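Local coordinates for protein RNA polymerase sigma factor SIGMA-28 (FliA) (Aquifex aeolicus, PDB 1RP3) that probably directs RNA polymerase to flagellar promoters as the flagellar sigma factor, and is seen here held inactive by the anti-sigma factor FlgM, at residues Asn6-Ser9 / Asn10-Glu13; Gly49-Gly52 / Leu53-Val57; Val217-Val220 / Ser221-Ala225. All blocks are in the same frame, centred on the assembly; numbering follows the deposited sequence.

Contact 1: residues Asn6-Ser9 / Asn10-Glu13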
loop_
_atom_site.group_PDB
_atom_site.type_symbol
_atom_site.label_atom_id
_atom_site.label_comp_id
_atom_site.label_asym_id
_atom_site.label_seq_id
_atom_site.Cartn_x
_atom_site.Cartn_y
_atom_site.Cartn_z
ATOM N N ASN A 6 -1.375 30.427 23.261
ATOM C CA ASN A 6 0.026 30.845 23.374
ATOM C C ASN A 6 0.945 30.043 22.429
ATOM O O ASN A 6 0.653 28.897 22.099
ATOM C CB ASN A 6 0.427 30.695 24.856
ATOM C CG ASN A 6 1.901 30.405 25.064
ATOM O OD1 ASN A 6 2.355 29.284 24.857
ATOM N ND2 ASN A 6 2.640 31.397 25.534
ATOM N N PRO A 7 2.052 30.650 21.963
ATOM C CA PRO A 7 3.002 29.997 21.055
ATOM C C PRO A 7 3.664 28.706 21.535
ATOM O O PRO A 7 3.885 27.794 20.737
ATOM C CB PRO A 7 4.029 31.097 20.789
ATOM C CG PRO A 7 3.192 32.329 20.826
ATOM C CD PRO A 7 2.360 32.085 22.071
ATOM N N TYR A 8 4.022 28.634 22.812
ATOM C CA TYR A 8 4.645 27.419 23.335
ATOM C C TYR A 8 3.631 26.285 23.235
ATOM O O TYR A 8 3.963 25.171 22.846
ATOM C CB TYR A 8 5.089 27.593 24.796
ATOM C CG TYR A 8 5.813 26.379 25.355
ATOM C CD1 TYR A 8 7.023 25.958 24.805
ATOM C CD2 TYR A 8 5.261 25.617 26.393
ATOM C CE1 TYR A 8 7.667 24.815 25.259
ATOM C CE2 TYR A 8 5.902 24.461 26.859
ATOM C CZ TYR A 8 7.104 24.070 26.278
ATOM O OH TYR A 8 7.737 22.920 26.683
ATOM N N SER A 9 2.390 26.596 23.584
ATOM C CA SER A 9 1.310 25.633 23.538
ATOM C C SER A 9 1.089 25.090 22.125
ATOM O O SER A 9 1.057 23.879 21.930
ATOM C CB SER A 9 0.029 26.267 24.088
ATOM O OG SER A 9 0.196 26.619 25.455
ATOM N N ASN A 10 0.970 25.982 21.143
ATOM C CA ASN A 10 0.769 25.568 19.758
ATOM C C ASN A 10 1.881 24.619 19.329
ATOM O O ASN A 10 1.611 23.558 18.764
ATOM C CB ASN A 10 0.702 26.778 18.809
ATOM C CG ASN A 10 -0.665 27.469 18.833
ATOM O OD1 ASN A 10 -1.698 26.804 18.866
ATOM N ND2 ASN A 10 -0.673 28.803 18.817
ATOM N N GLN A 11 3.115 24.976 19.666
ATOM C CA GLN A 11 4.285 24.185 19.327
ATOM C C GLN A 11 4.213 22.768 19.895
ATOM O O GLN A 11 4.431 21.787 19.172
ATOM C CB GLN A 11 5.537 24.893 19.838
ATOM C CG GLN A 11 6.828 24.107 19.714
ATOM C CD GLN A 11 8.029 24.879 20.248
ATOM O OE1 GLN A 11 8.026 25.367 21.384
ATOM N NE2 GLN A 11 9.067 24.994 19.423
ATOM N N ILE A 12 3.890 22.672 21.183
ATOM C CA ILE A 12 3.797 21.391 21.867
ATOM C C ILE A 12 2.645 20.539 21.353
ATOM O O ILE A 12 2.821 19.342 21.117
ATOM C CB ILE A 12 3.678 21.579 23.413
ATOM C CG1 ILE A 12 4.958 22.208 23.960
ATOM C CG2 ILE A 12 3.414 20.245 24.126
ATOM C CD1 ILE A 12 6.215 21.423 23.644
ATOM N N GLU A 13 1.469 21.143 21.197
ATOM C CA GLU A 13 0.307 20.398 20.712
ATOM C C GLU A 13 0.662 19.739 19.380
ATOM O O GLU A 13 0.370 18.565 19.162
ATOM C CB GLU A 13 -0.919 21.307 20.520
ATOM C CG GLU A 13 -1.361 22.137 21.741
ATOM C CD GLU A 13 -1.739 21.317 22.965
ATOM O OE1 GLU A 13 -1.961 20.091 22.842
ATOM O OE2 GLU A 13 -1.824 21.917 24.063
#
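Ile12 lies against one face of the Tyr8 ring, one helical turn further along helix 7-33. The contact is a CH-pi one: Ile12 CG1 sits 3.9 Å from the centroid of the Tyr8 ring, 18° off its normal and displaced toward the rim. The nearest ring atom is CZ, with Tyr8 CZ to Ile12 CG1 at 3.7 Å, while Ile12 CD1 lies by the hydroxyl end of the ring. Tyr8 can do this because its CG is anti to the backbone N (chi1 -177°), which lays the ring along the helix in the direction of Ile12 although the side chain sets out away from residues 10-13. Gln11 comes to the same ring obliquely, its OE1 3.6 Å from Tyr8 CD1 and its amide plane almost perpendicular to the ring, a van der Waals contact.

The polar part of the contact is the start of the helix. Asn6 is the N-cap: its OD1 accepts a nearly straight bond from Ser9 N at 3.0 Å, in the carbonyl plane, and a weak, strongly bent one from Tyr8 N. The Ser9 hydroxyl adds a weak bond to the same oxygen.

Behind the cap the regular ladder begins at once, with Asn10 N to Asn6 O at 3.1 Å, followed by Gln11 to Pro7, Ile12 to Tyr8 and, the straightest at 174°, Glu13 N to Ser9 O at 2.9 Å.

Pro7 is well suited to the first turn, where its missing N-H costs no helix bond. The chemistry is thus that of a capped helix start at the surface: one side-chain oxygen serves amides that have no carbonyl in the preceding turn, and a single aromatic-aliphatic pair adds apolar contact between the first two turns.

Contact 2: residues Gly49-Gly52 / Leu53-Val57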
loop_
_atom_site.group_PDB
_atom_site.type_symbol
_atom_site.label_atom_id
_atom_site.label_comp_id
_atom_site.label_asym_id
_atom_site.label_seq_id
_atom_site.Cartn_x
_atom_site.Cartn_y
_atom_site.Cartn_z
ATOM N N GLY A 49 6.435 9.749 4.280
ATOM C CA GLY A 49 5.227 9.595 5.061
ATOM C C GLY A 49 5.172 10.553 6.237
ATOM O O GLY A 49 4.089 10.992 6.618
ATOM N N VAL A 50 6.328 10.877 6.813
ATOM C CA VAL A 50 6.393 11.795 7.940
ATOM C C VAL A 50 6.172 13.207 7.438
ATOM O O VAL A 50 5.501 13.996 8.099
ATOM C CB VAL A 50 7.742 11.664 8.714
ATOM C CG1 VAL A 50 7.929 12.813 9.700
ATOM C CG2 VAL A 50 7.760 10.355 9.469
ATOM N N ILE A 51 6.736 13.536 6.275
ATOM C CA ILE A 51 6.536 14.867 5.714
ATOM C C ILE A 51 5.024 15.045 5.511
ATOM O O ILE A 51 4.453 16.057 5.929
ATOM C CB ILE A 51 7.267 15.056 4.375
ATOM C CG1 ILE A 51 8.768 14.864 4.561
ATOM C CG2 ILE A 51 6.960 16.451 3.800
ATOM C CD1 ILE A 51 9.377 15.898 5.472
ATOM N N GLY A 52 4.382 14.019 4.950
ATOM C CA GLY A 52 2.949 14.055 4.735
ATOM C C GLY A 52 2.190 14.259 6.037
ATOM O O GLY A 52 1.257 15.051 6.106
ATOM N N LEU A 53 2.635 13.578 7.088
ATOM C CA LEU A 53 2.020 13.676 8.403
ATOM C C LEU A 53 2.094 15.090 8.990
ATOM O O LEU A 53 1.102 15.614 9.488
ATOM C CB LEU A 53 2.679 12.680 9.353
ATOM C CG LEU A 53 2.437 12.868 10.852
ATOM C CD1 LEU A 53 0.954 12.799 11.198
ATOM C CD2 LEU A 53 3.221 11.809 11.624
ATOM N N ILE A 54 3.267 15.704 8.907
ATOM C CA ILE A 54 3.475 17.042 9.442
ATOM C C ILE A 54 2.609 18.067 8.713
ATOM O O ILE A 54 2.068 18.974 9.329
ATOM C CB ILE A 54 4.959 17.455 9.338
ATOM C CG1 ILE A 54 5.817 16.544 10.214
ATOM C CG2 ILE A 54 5.140 18.919 9.722
ATOM C CD1 ILE A 54 7.332 16.790 10.069
ATOM N N LYS A 55 2.516 17.933 7.394
ATOM C CA LYS A 55 1.704 18.838 6.594
ATOM C C LYS A 55 0.222 18.711 6.923
ATOM O O LYS A 55 -0.474 19.721 7.013
ATOM C CB LYS A 55 1.942 18.610 5.107
ATOM C CG LYS A 55 3.292 19.125 4.640
ATOM C CD LYS A 55 3.491 18.848 3.160
ATOM C CE LYS A 55 4.792 19.445 2.648
ATOM N NZ LYS A 55 5.066 18.993 1.238
ATOM N N ALA A 56 -0.238 17.479 7.143
ATOM C CA ALA A 56 -1.633 17.214 7.490
ATOM C C ALA A 56 -1.964 17.817 8.848
ATOM O O ALA A 56 -3.042 18.376 9.044
ATOM C CB ALA A 56 -1.909 15.702 7.511
ATOM N N VAL A 57 -1.028 17.710 9.784
ATOM C CA VAL A 57 -1.236 18.249 11.125
ATOM C C VAL A 57 -1.375 19.772 11.097
ATOM O O VAL A 57 -2.238 20.333 11.765
ATOM C CB VAL A 57 -0.090 17.825 12.072
ATOM C CG1 VAL A 57 -0.084 18.669 13.348
ATOM C CG2 VAL A 57 -0.247 16.368 12.419
#
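Val50 and Ile54 meet one turn apart on helix 42-58, methyl against methyl, with Val50 CG1 4.0 Å from Ile54 CD1. With CG1 anti to the backbone N (chi1 168°), that valine methyl leans along the helix toward the following turn and meets the end of the CG1-CD1 branch of Ile54. Beside this pair, the long extended chain of Lys55 passes Ile51, and its CE lies 3.9 Å from Ile51 CG2; the aliphatic part of the lysine does the touching.

Beneath the side chains the backbone fixes their spacing. Ile54 N bonds to Val50 O at 2.9 Å and Lys55 N to Ile51 O at 3.1 Å, both nearly straight. Leu53 N to Gly49 O and Ala56 N to Gly52 O complete the set; of the four residues they join, two are glycines and one an alanine.

Further out, the helix is covered on several sides. Leu53 packs on Tyr21 and Val25 of helix 7-33, which also meets Val50 and Ile54 through Leu22 and Ile18. Ala56 and Leu53 touch Ile72 of helix 66-85. Leu39 of the FlgM chain rests on Val50 and Ile51, and Leu14 of that chain on Ile54, so this region 2 helix lies between its own bundle and the inhibitor.

Contact 3: residues Val217-Val220 / Ser221-Ala225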
loop_
_atom_site.group_PDB
_atom_site.type_symbol
_atom_site.label_atom_id
_atom_site.label_comp_id
_atom_site.label_asym_id
_atom_site.label_seq_id
_atom_site.Cartn_x
_atom_site.Cartn_y
_atom_site.Cartn_z
ATOM N N VAL A 217 4.851 -17.736 -8.248
ATOM C CA VAL A 217 4.700 -16.318 -7.953
ATOM C C VAL A 217 4.330 -15.609 -9.254
ATOM O O VAL A 217 3.514 -14.694 -9.253
ATOM C CB VAL A 217 5.993 -15.715 -7.352
ATOM C CG1 VAL A 217 5.840 -14.197 -7.145
ATOM C CG2 VAL A 217 6.305 -16.399 -6.025
ATOM N N SER A 218 4.899 -16.065 -10.364
ATOM C CA SER A 218 4.590 -15.494 -11.673
ATOM C C SER A 218 3.094 -15.593 -11.982
ATOM O O SER A 218 2.500 -14.661 -12.526
ATOM C CB SER A 218 5.381 -16.208 -12.756
ATOM O OG SER A 218 6.761 -16.140 -12.459
ATOM N N ARG A 219 2.491 -16.721 -11.615
ATOM C CA ARG A 219 1.069 -16.938 -11.838
ATOM C C ARG A 219 0.214 -16.017 -10.966
ATOM O O ARG A 219 -0.754 -15.420 -11.451
ATOM C CB ARG A 219 0.705 -18.400 -11.573
ATOM C CG ARG A 219 -0.788 -18.709 -11.609
ATOM C CD ARG A 219 -1.412 -18.322 -12.939
ATOM N NE ARG A 219 -2.840 -18.620 -12.949
ATOM C CZ ARG A 219 -3.630 -18.504 -14.013
ATOM N NH1 ARG A 219 -3.134 -18.091 -15.176
ATOM N NH2 ARG A 219 -4.919 -18.805 -13.908
ATOM N N VAL A 220 0.551 -15.920 -9.682
ATOM C CA VAL A 220 -0.206 -15.064 -8.779
ATOM C C VAL A 220 -0.089 -13.610 -9.225
ATOM O O VAL A 220 -1.056 -12.856 -9.172
ATOM C CB VAL A 220 0.247 -15.222 -7.311
ATOM C CG1 VAL A 220 -0.411 -14.163 -6.429
ATOM C CG2 VAL A 220 -0.136 -16.589 -6.805
ATOM N N SER A 221 1.071 -13.264 -9.772
ATOM C CA SER A 221 1.323 -11.914 -10.255
ATOM C C SER A 221 0.508 -11.524 -11.481
ATOM O O SER A 221 -0.005 -10.403 -11.539
ATOM C CB SER A 221 2.814 -11.701 -10.504
ATOM O OG SER A 221 3.497 -11.682 -9.259
ATOM N N GLN A 222 0.375 -12.427 -12.455
ATOM C CA GLN A 222 -0.421 -12.107 -13.645
ATOM C C GLN A 222 -1.891 -11.963 -13.244
ATOM O O GLN A 222 -2.598 -11.092 -13.738
ATOM C CB GLN A 222 -0.265 -13.155 -14.755
ATOM C CG GLN A 222 -1.073 -14.428 -14.558
ATOM C CD GLN A 222 -1.281 -15.191 -15.855
ATOM O OE1 GLN A 222 -1.723 -14.616 -16.858
ATOM N NE2 GLN A 222 -0.961 -16.492 -15.847
ATOM N N LEU A 223 -2.334 -12.806 -12.316
ATOM C CA LEU A 223 -3.701 -12.754 -11.826
ATOM C C LEU A 223 -3.982 -11.443 -11.070
ATOM O O LEU A 223 -5.073 -10.885 -11.182
ATOM C CB LEU A 223 -3.986 -13.969 -10.942
ATOM C CG LEU A 223 -4.194 -15.306 -11.673
ATOM C CD1 LEU A 223 -4.389 -16.455 -10.678
ATOM C CD2 LEU A 223 -5.396 -15.215 -12.609
ATOM N N LYS A 224 -2.992 -10.960 -10.312
ATOM C CA LYS A 224 -3.112 -9.715 -9.547
ATOM C C LYS A 224 -3.131 -8.540 -10.523
ATOM O O LYS A 224 -4.001 -7.687 -10.451
ATOM C CB LYS A 224 -1.936 -9.570 -8.568
ATOM C CG LYS A 224 -1.948 -8.284 -7.724
ATOM C CD LYS A 224 -0.711 -8.162 -6.817
ATOM C CE LYS A 224 -0.764 -6.902 -5.948
ATOM N NZ LYS A 224 0.466 -6.703 -5.150
ATOM N N ALA A 225 -2.183 -8.524 -11.452
ATOM C CA ALA A 225 -2.098 -7.459 -12.450
ATOM C C ALA A 225 -3.363 -7.362 -13.301
ATOM O O ALA A 225 -3.850 -6.259 -13.568
ATOM C CB ALA A 225 -0.885 -7.665 -13.336
#
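Arg219 sends CG anti to its own amide nitrogen (chi1 173°) and then bends at chi2 (57°), which turns the guanidinium toward the following helical turn. There Leu223 comes up beneath it: CG of the leucine is anti to the carbonyl carbon (chi1 -75°), and the isobutyl end lies over one face of the flat group. Leu223 CD1 is 3.5 Å from Arg219 NE, while CD2 sits 3.8 Å from Arg219 NH2, displaced toward the rim. Gln222 arrives at the edge of the guanidinium plane.

Ser221 works on the backbone instead. Its hydroxyl donates to Val217 O, with OG to O at 3.0 Å, from above the carbonyl plane. The same oxygen takes Ser221 N at 2.9 Å, so both donors of one residue grip a single carbonyl in the first turn of helix 217-236. Gln222 N to Ser218 O, Leu223 N to Arg219 O and Lys224 N to Val220 O (2.9 Å) continue the main-chain ladder.

Helices 206-212 and 217-236 are consistent with the helix-turn-helix of sigma region 4, the latter being its second helix, which in this family probably reads promoter DNA. The partners around this turn come from several parts of the chain. Within region 4, Leu223 packs on Val195 and Arg191 of helix 190-201, and Val220 on Val209 of helix 206-212. Earlier parts are joined to it through Asp118, which bonds to Ser218 OG and Val217 N, through His35, whose ND1 hydrogen-bonds to Lys224 NZ, and through Phe133 of helix 129-158, which packs on Val217.

Overall arrangement
The three contacts come in series along an all-helical chain: contact 1 at the start of helix 7-33, contact 2 within helix 42-58, contact 3 in the first turns of helix 217-236. The first two belong to consecutive helices and lie on the same side of the chain's centre, their centres about 18 Å apart without touching. Contact 3 is on the opposite side, about 34 Å from contact 2 and 51 Å from contact 1, centre to centre. Contact 2 belongs to sigma region 2 and contact 3 to region 4. FlgM touches contact 2 alone of the three, in a complex that holds the sigma factor in an inactive conformation.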